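Local coordinates for soluble lytic murein transglycosylase (Escherichia coli, PDB 1QSA), which cleaves the glycosidic bonds between N-acetylmuramic acid and N-acetylglucosamine in peptidoglycan, leaving a 1,6-anhydro bond in the N-acetylmuramic acid residue, at residues Q45-L50 against Q75-N80; V56-F61 against L92-E97. All blocks are in the same frame, centred on the assembly; numbering follows the deposited sequence. Where two conformers were deposited one is given.

In the fold
Interactions 1 and 2 are neighbours near the N-terminal end of the alpha-superhelix, their centres about 11 Å apart. Four successive helices supply them in alternation: 38-48 meets 69-84 in interaction 1, and 55-64 meets 88-94 in interaction 2. The two contacts join at an edge-to-face pair of rings, with Phe-78 CD2 3.7 Å from Phe-94 CZ, and again where Ile-46 CD1 lies 3.5 Å from Phe-61 CG. Both lie away from Glu-478, the predicted active-site residue of the C-terminal Slt-type domain. A sulfate, probably from the crystallisation liquor, sits about 5 Å from the side chain of Phe-78.

Interaction 1: Q45-L50 against Q75-N80; sequences QITDDL and QSRFVN
Thr-47 lays its methyl group over one face of the Arg-77 guanidinium. CG2 is 3.4 Å from Arg-77 NH1 and displaced toward the rim of the flat group, while Thr-47 CB sits 3.7 Å from NH2. The two side chains meet at about a right angle, and of the threonine side chain it is the carbon atoms CB and CG2 that face the guanidinium. Thr-47 chi1 of 55° explains this division: OG1 lies between the backbone N and the carbonyl carbon and bonds back to Tyr-43 O in the preceding turn, which leaves the methyl to meet the arginine. Arg-77 reaches the threonine with a chain extended from CG to NE, CG anti to its N (chi1 -179°), and NH1 also has a weak hydrogen bond to Tyr-43 OH.

The contact joins helices 38-48 and 69-84, two members of the alpha-superhelix that are separated in the chain by helix 55-64. Leu-50, three residues on from Thr-47, is buried, its branched end divided between two partners. CD2 meets the arginine chain at a slant, 3.6 Å from Arg-77 NE and 3.9 Å from Arg-77 CG. The other branch turns to the aromatic ring, where Leu-50 CD1 is 3.8 Å from Phe-78 CD1, an approach oblique to the ring. The backbone of Leu-50 also comes close, with its O 4.0 Å from Phe-78 CE1; that carbonyl has a weak hydrogen bond from Arg-85 NH2. Elsewhere the Phe-78 ring packs on Ala-55 and Val-58 of helix 55-64.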
ATOM      1  N   GLN A  45      10.176 -19.171 -24.650  1.00 13.33           N
ATOM      2  CA  GLN A  45      10.627 -20.460 -25.184  1.00 13.96           C
ATOM      3  C   GLN A  45      11.259 -21.329 -24.087  1.00 15.12           C
ATOM      4  O   GLN A  45      10.948 -22.519 -23.953  1.00 15.07           O
ATOM      5  CB  GLN A  45      11.644 -20.205 -26.288  1.00 16.54           C
ATOM      6  CG  GLN A  45      12.135 -21.436 -27.015  1.00 21.12           C
ATOM      7  CD  GLN A  45      13.002 -21.044 -28.188  1.00 26.06           C
ATOM      8  OE1 GLN A  45      14.155 -20.651 -28.015  1.00 29.69           O
ATOM      9  NE2 GLN A  45      12.431 -21.084 -29.387  1.00 29.68           N
ATOM     10  N   ILE A  46      12.137 -20.729 -23.291  1.00 13.49           N
ATOM     11  CA  ILE A  46      12.809 -21.474 -22.226  1.00 14.93           C
ATOM     12  C   ILE A  46      11.814 -21.986 -21.190  1.00 15.76           C
ATOM     13  O   ILE A  46      11.834 -23.170 -20.826  1.00 16.04           O
ATOM     14  CB  ILE A  46      13.887 -20.598 -21.555  1.00 15.14           C
ATOM     15  CG1 ILE A  46      15.014 -20.322 -22.549  1.00 14.95           C
ATOM     16  CG2 ILE A  46      14.441 -21.271 -20.303  1.00 16.10           C
ATOM     17  CD1 ILE A  46      16.034 -19.310 -22.030  1.00 16.98           C
ATOM     18  N   THR A  47      10.918 -21.110 -20.749  1.00 14.84           N
ATOM     19  CA  THR A  47       9.922 -21.477 -19.740  1.00 16.89           C
ATOM     20  C   THR A  47       8.834 -22.421 -20.213  1.00 18.48           C
ATOM     21  O   THR A  47       8.189 -23.078 -19.394  1.00 20.43           O
ATOM     22  CB  THR A  47       9.296 -20.252 -19.039  1.00 16.89           C
ATOM     23  OG1 THR A  47       8.741 -19.344 -20.001  1.00 16.75           O
ATOM     24  CG2 THR A  47      10.350 -19.537 -18.214  1.00 16.83           C
ATOM     25  N   ASP A  48       8.622 -22.479 -21.526  1.00 15.95           N
ATOM     26  CA  ASP A  48       7.632 -23.378 -22.110  1.00 18.22           C
ATOM     27  C   ASP A  48       7.987 -24.843 -21.837  1.00 18.32           C
ATOM     28  O   ASP A  48       7.111 -25.707 -21.824  1.00 20.74           O
ATOM     29  CB  ASP A  48       7.565 -23.173 -23.631  1.00 17.62           C
ATOM     30  CG  ASP A  48       6.435 -22.255 -24.058  1.00 18.19           C
ATOM     31  OD1 ASP A  48       5.793 -21.625 -23.204  1.00 18.44           O
ATOM     32  OD2 ASP A  48       6.186 -22.172 -25.276  1.00 22.24           O
ATOM     33  N   ASP A  49       9.273 -25.121 -21.669  1.00 17.32           N
ATOM     34  CA  ASP A  49       9.730 -26.485 -21.431  1.00 18.48           C
ATOM     35  C   ASP A  49      10.704 -26.469 -20.253  1.00 16.25           C
ATOM     36  O   ASP A  49      11.698 -27.190 -20.267  1.00 15.78           O
ATOM     37  CB  ASP A  49      10.438 -26.997 -22.701  1.00 21.55           C
ATOM     38  CG  ASP A  49      10.605 -28.513 -22.723  1.00 24.72           C
ATOM     39  OD1 ASP A  49       9.767 -29.218 -22.116  1.00 27.93           O
ATOM     40  OD2 ASP A  49      11.568 -28.996 -23.365  1.00 28.07           O
ATOM     41  N   LEU A  50      10.396 -25.685 -19.220  1.00 14.90           N
ATOM     42  CA  LEU A  50      11.296 -25.562 -18.075  1.00 14.16           C
ATOM     43  C   LEU A  50      11.642 -26.887 -17.388  1.00 13.77           C
ATOM     44  O   LEU A  50      12.763 -27.068 -16.920  1.00 13.22           O
ATOM     45  CB  LEU A  50      10.760 -24.553 -17.049  1.00 14.64           C
ATOM     46  CG  LEU A  50      11.858 -23.959 -16.153  1.00 15.25           C
ATOM     47  CD1 LEU A  50      12.856 -23.142 -16.990  1.00 15.72           C
ATOM     48  CD2 LEU A  50      11.246 -23.113 -15.030  1.00 15.87           C
ATOM     49  N   GLN A  75      15.941 -16.849 -12.202  1.00 16.17           N
ATOM     50  CA  GLN A  75      16.956 -17.419 -11.309  1.00 15.71           C
ATOM     51  C   GLN A  75      16.274 -18.170 -10.148  1.00 16.37           C
ATOM     52  O   GLN A  75      16.575 -19.345  -9.873  1.00 14.47           O
ATOM     53  CB  GLN A  75      17.848 -16.304 -10.769  0.60 16.63           C
ATOM     54  CG  GLN A  75      19.040 -16.785  -9.969  0.60 16.79           C
ATOM     55  CD  GLN A  75      20.040 -17.572 -10.803  0.60 19.39           C
ATOM     56  OE1 GLN A  75      19.970 -17.594 -12.036  0.60 17.42           O
ATOM     57  NE2 GLN A  75      20.968 -18.237 -10.129  0.60 18.33           N
ATOM     58  N   SER A  76      15.348 -17.492  -9.470  1.00 14.61           N
ATOM     59  CA  SER A  76      14.609 -18.120  -8.376  1.00 13.31           C
ATOM     60  C   SER A  76      13.638 -19.188  -8.888  1.00 13.48           C
ATOM     61  O   SER A  76      13.494 -20.233  -8.258  1.00 11.71           O
ATOM     62  CB  SER A  76      13.854 -17.074  -7.536  0.75 11.54           C
ATOM     63  OG  SER A  76      14.744 -16.330  -6.726  0.75 12.71           O
ATOM     64  N   ARG A  77      13.005 -18.951 -10.043  1.00 11.48           N
ATOM     65  CA  ARG A  77      12.075 -19.921 -10.620  1.00 12.66           C
ATOM     66  C   ARG A  77      12.790 -21.238 -10.979  1.00 12.55           C
ATOM     67  O   ARG A  77      12.283 -22.335 -10.694  1.00 12.24           O
ATOM     68  CB  ARG A  77      11.401 -19.337 -11.859  1.00 14.42           C
ATOM     69  CG  ARG A  77      10.400 -20.273 -12.519  1.00 15.69           C
ATOM     70  CD  ARG A  77       9.698 -19.587 -13.688  1.00 19.61           C
ATOM     71  NE  ARG A  77       8.831 -20.517 -14.409  1.00 23.18           N
ATOM     72  CZ  ARG A  77       8.020 -20.173 -15.412  1.00 26.95           C
ATOM     73  NH1 ARG A  77       7.962 -18.913 -15.833  1.00 29.18           N
ATOM     74  NH2 ARG A  77       7.272 -21.100 -16.008  1.00 28.28           N
ATOM     75  N   PHE A  78      13.998 -21.135 -11.532  1.00 10.58           N
ATOM     76  CA  PHE A  78      14.728 -22.344 -11.902  1.00 10.49           C
ATOM     77  C   PHE A  78      15.272 -23.057 -10.666  1.00 10.98           C
ATOM     78  O   PHE A  78      15.420 -24.282 -10.660  1.00 12.11           O
ATOM     79  CB  PHE A  78      15.829 -22.069 -12.911  1.00 10.31           C
ATOM     80  CG  PHE A  78      16.299 -23.309 -13.609  1.00  9.44           C
ATOM     81  CD1 PHE A  78      15.394 -24.095 -14.327  1.00 10.47           C
ATOM     82  CD2 PHE A  78      17.632 -23.708 -13.531  1.00 10.73           C
ATOM     83  CE1 PHE A  78      15.822 -25.276 -14.968  1.00 11.64           C
ATOM     84  CE2 PHE A  78      18.063 -24.882 -14.166  1.00 11.19           C
ATOM     85  CZ  PHE A  78      17.150 -25.658 -14.882  1.00 10.69           C
ATOM     86  N   VAL A  79      15.588 -22.297  -9.617  1.00 10.05           N
ATOM     87  CA  VAL A  79      16.033 -22.918  -8.366  1.00 10.22           C
ATOM     88  C   VAL A  79      14.891 -23.808  -7.882  1.00 11.08           C
ATOM     89  O   VAL A  79      15.105 -24.959  -7.491  1.00 10.13           O
ATOM     90  CB  VAL A  79      16.375 -21.858  -7.299  1.00 11.93           C
ATOM     91  CG1 VAL A  79      16.294 -22.462  -5.884  1.00 11.56           C
ATOM     92  CG2 VAL A  79      17.783 -21.343  -7.528  1.00 13.43           C
ATOM     93  N   ASN A  80      13.666 -23.298  -7.966  1.00 10.54           N
ATOM     94  CA  ASN A  80      12.504 -24.075  -7.545  1.00 10.08           C
ATOM     95  C   ASN A  80      12.313 -25.312  -8.456  1.00 11.99           C
ATOM     96  O   ASN A  80      11.907 -26.383  -7.983  1.00 12.19           O
ATOM     97  CB  ASN A  80      11.252 -23.188  -7.487  1.00 11.63           C
ATOM     98  CG  ASN A  80      11.352 -22.125  -6.405  1.00 11.65           C
ATOM     99  OD1 ASN A  80      12.094 -22.287  -5.448  1.00 10.85           O
ATOM    100  ND2 ASN A  80      10.629 -21.020  -6.569  1.00 13.89           N
TER

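Interaction 2: V56-F61 against L92-E97; sequences VTVTNF and LAFSPE
Phe-94 turns the edge of its ring to Thr-59 and meets a methyl of Val-58 at the neighbouring ring atoms. Thr-59 OG1 lies near the ring plane, 3.3 Å from Phe-94 CD1 and 3.5 Å from CE1, and the two side chains run past each other in opposite directions. Thr-59 holds its oxygen at this edge with chi1 -66°, which places OG1 beside its own N, where it also hydrogen-bonds to Ala-55 O one turn back. Val-58, by contrast, crosses Phe-94 at about a right angle. Its CG1 approaches the ring obliquely and sits 3.6 Å from both CE1 and CZ.

One water joins Thr-59 and Phe-94 by a polar route: it is 2.8 Å from Thr-59 OG1 and donates to Phe-94 O over 2.7 Å. This carbonyl, at the C-terminal end of helix 88-94, also receives a weak hydrogen bond from Gln-75 NE2. The chain then leaves helical geometry at Ser-95, whose OG donates to Glu-97 O at 2.9 Å.

An alanine in place of Phe-94 would remove the ring and is likely to leave a gap beside Val-58 CG1, with Phe-78 losing its aromatic partner. Helices 55-64 and 88-94 pack directly although helix 69-84 lies between them in sequence, an association of non-consecutive helices characteristic of an alpha-superhelix.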
ATOM      1  N   VAL A  56      22.583 -25.251 -17.916  1.00 16.12           N
ATOM      2  CA  VAL A  56      23.450 -24.417 -18.739  1.00 16.20           C
ATOM      3  C   VAL A  56      22.661 -23.452 -19.638  1.00 14.79           C
ATOM      4  O   VAL A  56      23.061 -22.304 -19.818  1.00 15.56           O
ATOM      5  CB  VAL A  56      24.432 -25.284 -19.556  0.63 15.50           C
ATOM      6  CG1 VAL A  56      23.700 -25.958 -20.728  0.63 15.55           C
ATOM      7  CG2 VAL A  56      25.666 -24.443 -19.984  0.63 17.77           C
ATOM      8  N   THR A  57      21.518 -23.897 -20.144  1.00 14.42           N
ATOM      9  CA  THR A  57      20.695 -23.048 -20.995  1.00 15.00           C
ATOM     10  C   THR A  57      20.161 -21.870 -20.185  1.00 14.85           C
ATOM     11  O   THR A  57      20.183 -20.720 -20.636  1.00 13.42           O
ATOM     12  CB  THR A  57      19.525 -23.851 -21.600  1.00 16.37           C
ATOM     13  OG1 THR A  57      20.050 -24.852 -22.475  1.00 18.48           O
ATOM     14  CG2 THR A  57      18.572 -22.946 -22.375  1.00 15.95           C
ATOM     15  N   VAL A  58      19.729 -22.157 -18.963  1.00 13.84           N
ATOM     16  CA  VAL A  58      19.179 -21.122 -18.090  1.00 13.91           C
ATOM     17  C   VAL A  58      20.259 -20.145 -17.651  1.00 13.62           C
ATOM     18  O   VAL A  58      20.067 -18.929 -17.698  1.00 13.56           O
ATOM     19  CB  VAL A  58      18.460 -21.749 -16.866  1.00 13.23           C
ATOM     20  CG1 VAL A  58      17.862 -20.653 -15.978  1.00 14.10           C
ATOM     21  CG2 VAL A  58      17.346 -22.690 -17.355  1.00 11.66           C
ATOM     22  N   THR A  59      21.392 -20.685 -17.208  1.00 12.91           N
ATOM     23  CA  THR A  59      22.532 -19.874 -16.792  1.00 13.00           C
ATOM     24  C   THR A  59      22.963 -18.930 -17.925  1.00 13.85           C
ATOM     25  O   THR A  59      23.195 -17.746 -17.689  1.00 14.01           O
ATOM     26  CB  THR A  59      23.720 -20.784 -16.399  1.00 14.10           C
ATOM     27  OG1 THR A  59      23.357 -21.534 -15.236  1.00 13.47           O
ATOM     28  CG2 THR A  59      24.982 -19.970 -16.104  1.00 14.21           C
ATOM     29  N   ASN A  60      23.066 -19.458 -19.144  1.00 14.72           N
ATOM     30  CA  ASN A  60      23.480 -18.641 -20.291  1.00 13.91           C
ATOM     31  C   ASN A  60      22.499 -17.502 -20.548  1.00 16.07           C
ATOM     32  O   ASN A  60      22.913 -16.363 -20.775  1.00 16.14           O
ATOM     33  CB  ASN A  60      23.654 -19.492 -21.551  1.00 16.79           C
ATOM     34  CG  ASN A  60      24.887 -20.386 -21.488  1.00 17.33           C
ATOM     35  OD1 ASN A  60      25.754 -20.213 -20.624  1.00 18.63           O
ATOM     36  ND2 ASN A  60      24.966 -21.349 -22.399  1.00 21.33           N
ATOM     37  N   PHE A  61      21.205 -17.792 -20.434  1.00 13.64           N
ATOM     38  CA  PHE A  61      20.187 -16.771 -20.655  1.00 13.90           C
ATOM     39  C   PHE A  61      20.236 -15.679 -19.583  1.00 14.80           C
ATOM     40  O   PHE A  61      20.173 -14.487 -19.883  1.00 14.13           O
ATOM     41  CB  PHE A  61      18.784 -17.393 -20.712  1.00 13.33           C
ATOM     42  CG  PHE A  61      17.695 -16.385 -20.936  1.00 12.98           C
ATOM     43  CD1 PHE A  61      17.521 -15.801 -22.191  1.00 12.70           C
ATOM     44  CD2 PHE A  61      16.858 -15.985 -19.887  1.00 13.22           C
ATOM     45  CE1 PHE A  61      16.534 -14.835 -22.398  1.00 10.50           C
ATOM     46  CE2 PHE A  61      15.874 -15.022 -20.089  1.00 11.68           C
ATOM     47  CZ  PHE A  61      15.716 -14.449 -21.355  1.00 13.35           C
ATOM     48  N   LEU A  92      22.633 -25.972  -6.164  1.00 10.92           N
ATOM     49  CA  LEU A  92      23.737 -25.171  -5.649  1.00 12.46           C
ATOM     50  C   LEU A  92      24.765 -24.797  -6.730  1.00 12.73           C
ATOM     51  O   LEU A  92      25.419 -23.761  -6.642  1.00 15.59           O
ATOM     52  CB  LEU A  92      24.383 -25.864  -4.439  1.00 11.57           C
ATOM     53  CG  LEU A  92      23.420 -26.020  -3.255  1.00 12.23           C
ATOM     54  CD1 LEU A  92      24.068 -26.813  -2.120  1.00 15.26           C
ATOM     55  CD2 LEU A  92      23.042 -24.626  -2.747  1.00 12.46           C
ATOM     56  N   ALA A  93      24.880 -25.619  -7.765  1.00 13.38           N
ATOM     57  CA  ALA A  93      25.809 -25.328  -8.849  1.00 14.92           C
ATOM     58  C   ALA A  93      25.226 -24.186  -9.680  1.00 15.09           C
ATOM     59  O   ALA A  93      25.948 -23.302 -10.142  1.00 16.50           O
ATOM     60  CB  ALA A  93      26.021 -26.582  -9.720  1.00 13.85           C
ATOM     61  N   PHE A  94      23.904 -24.177  -9.797  1.00 13.41           N
ATOM     62  CA  PHE A  94      23.201 -23.154 -10.566  1.00 13.28           C
ATOM     63  C   PHE A  94      23.070 -21.846  -9.775  1.00 14.71           C
ATOM     64  O   PHE A  94      23.176 -20.744 -10.344  1.00 14.47           O
ATOM     65  CB  PHE A  94      21.812 -23.673 -10.982  1.00 12.25           C
ATOM     66  CG  PHE A  94      20.941 -22.616 -11.613  1.00 13.24           C
ATOM     67  CD1 PHE A  94      21.152 -22.217 -12.940  1.00 11.96           C
ATOM     68  CD2 PHE A  94      19.950 -21.975 -10.865  1.00 11.44           C
ATOM     69  CE1 PHE A  94      20.388 -21.188 -13.509  1.00 11.98           C
ATOM     70  CE2 PHE A  94      19.179 -20.944 -11.424  1.00 12.17           C
ATOM     71  CZ  PHE A  94      19.401 -20.551 -12.747  1.00 12.35           C
ATOM     72  N   SER A  95      22.860 -21.976  -8.465  1.00 13.62           N
ATOM     73  CA  SER A  95      22.696 -20.828  -7.572  1.00 13.16           C
ATOM     74  C   SER A  95      23.575 -21.010  -6.329  1.00 14.93           C
ATOM     75  O   SER A  95      23.082 -21.339  -5.252  1.00 14.93           O
ATOM     76  CB  SER A  95      21.217 -20.695  -7.159  1.00 13.20           C
ATOM     77  OG  SER A  95      21.013 -19.590  -6.285  1.00 14.50           O
ATOM     78  N   PRO A  96      24.899 -20.784  -6.462  1.00 15.61           N
ATOM     79  CA  PRO A  96      25.800 -20.938  -5.313  1.00 16.81           C
ATOM     80  C   PRO A  96      25.509 -19.957  -4.176  1.00 16.74           C
ATOM     81  O   PRO A  96      25.817 -20.247  -3.022  1.00 16.92           O
ATOM     82  CB  PRO A  96      27.195 -20.736  -5.920  1.00 17.02           C
ATOM     83  CG  PRO A  96      26.945 -20.012  -7.209  1.00 18.02           C
ATOM     84  CD  PRO A  96      25.653 -20.587  -7.711  1.00 16.41           C
ATOM     85  N   GLU A  97      24.928 -18.805  -4.514  1.00 17.24           N
ATOM     86  CA  GLU A  97      24.568 -17.783  -3.529  1.00 19.73           C
ATOM     87  C   GLU A  97      23.070 -17.845  -3.231  1.00 17.27           C
ATOM     88  O   GLU A  97      22.282 -18.305  -4.054  1.00 15.83           O
ATOM     89  CB  GLU A  97      24.897 -16.377  -4.038  1.00 22.72           C
ATOM     90  CG  GLU A  97      26.339 -16.158  -4.482  1.00 31.50           C
ATOM     91  CD  GLU A  97      27.361 -16.676  -3.489  1.00 35.96           C
ATOM     92  OE1 GLU A  97      27.176 -16.482  -2.265  1.00 38.73           O
ATOM     93  OE2 GLU A  97      28.361 -17.284  -3.943  1.00 40.23           O
TER
HETATM   94  O   HOH W   1      23.829 -20.047 -12.882  1.00 16.39           O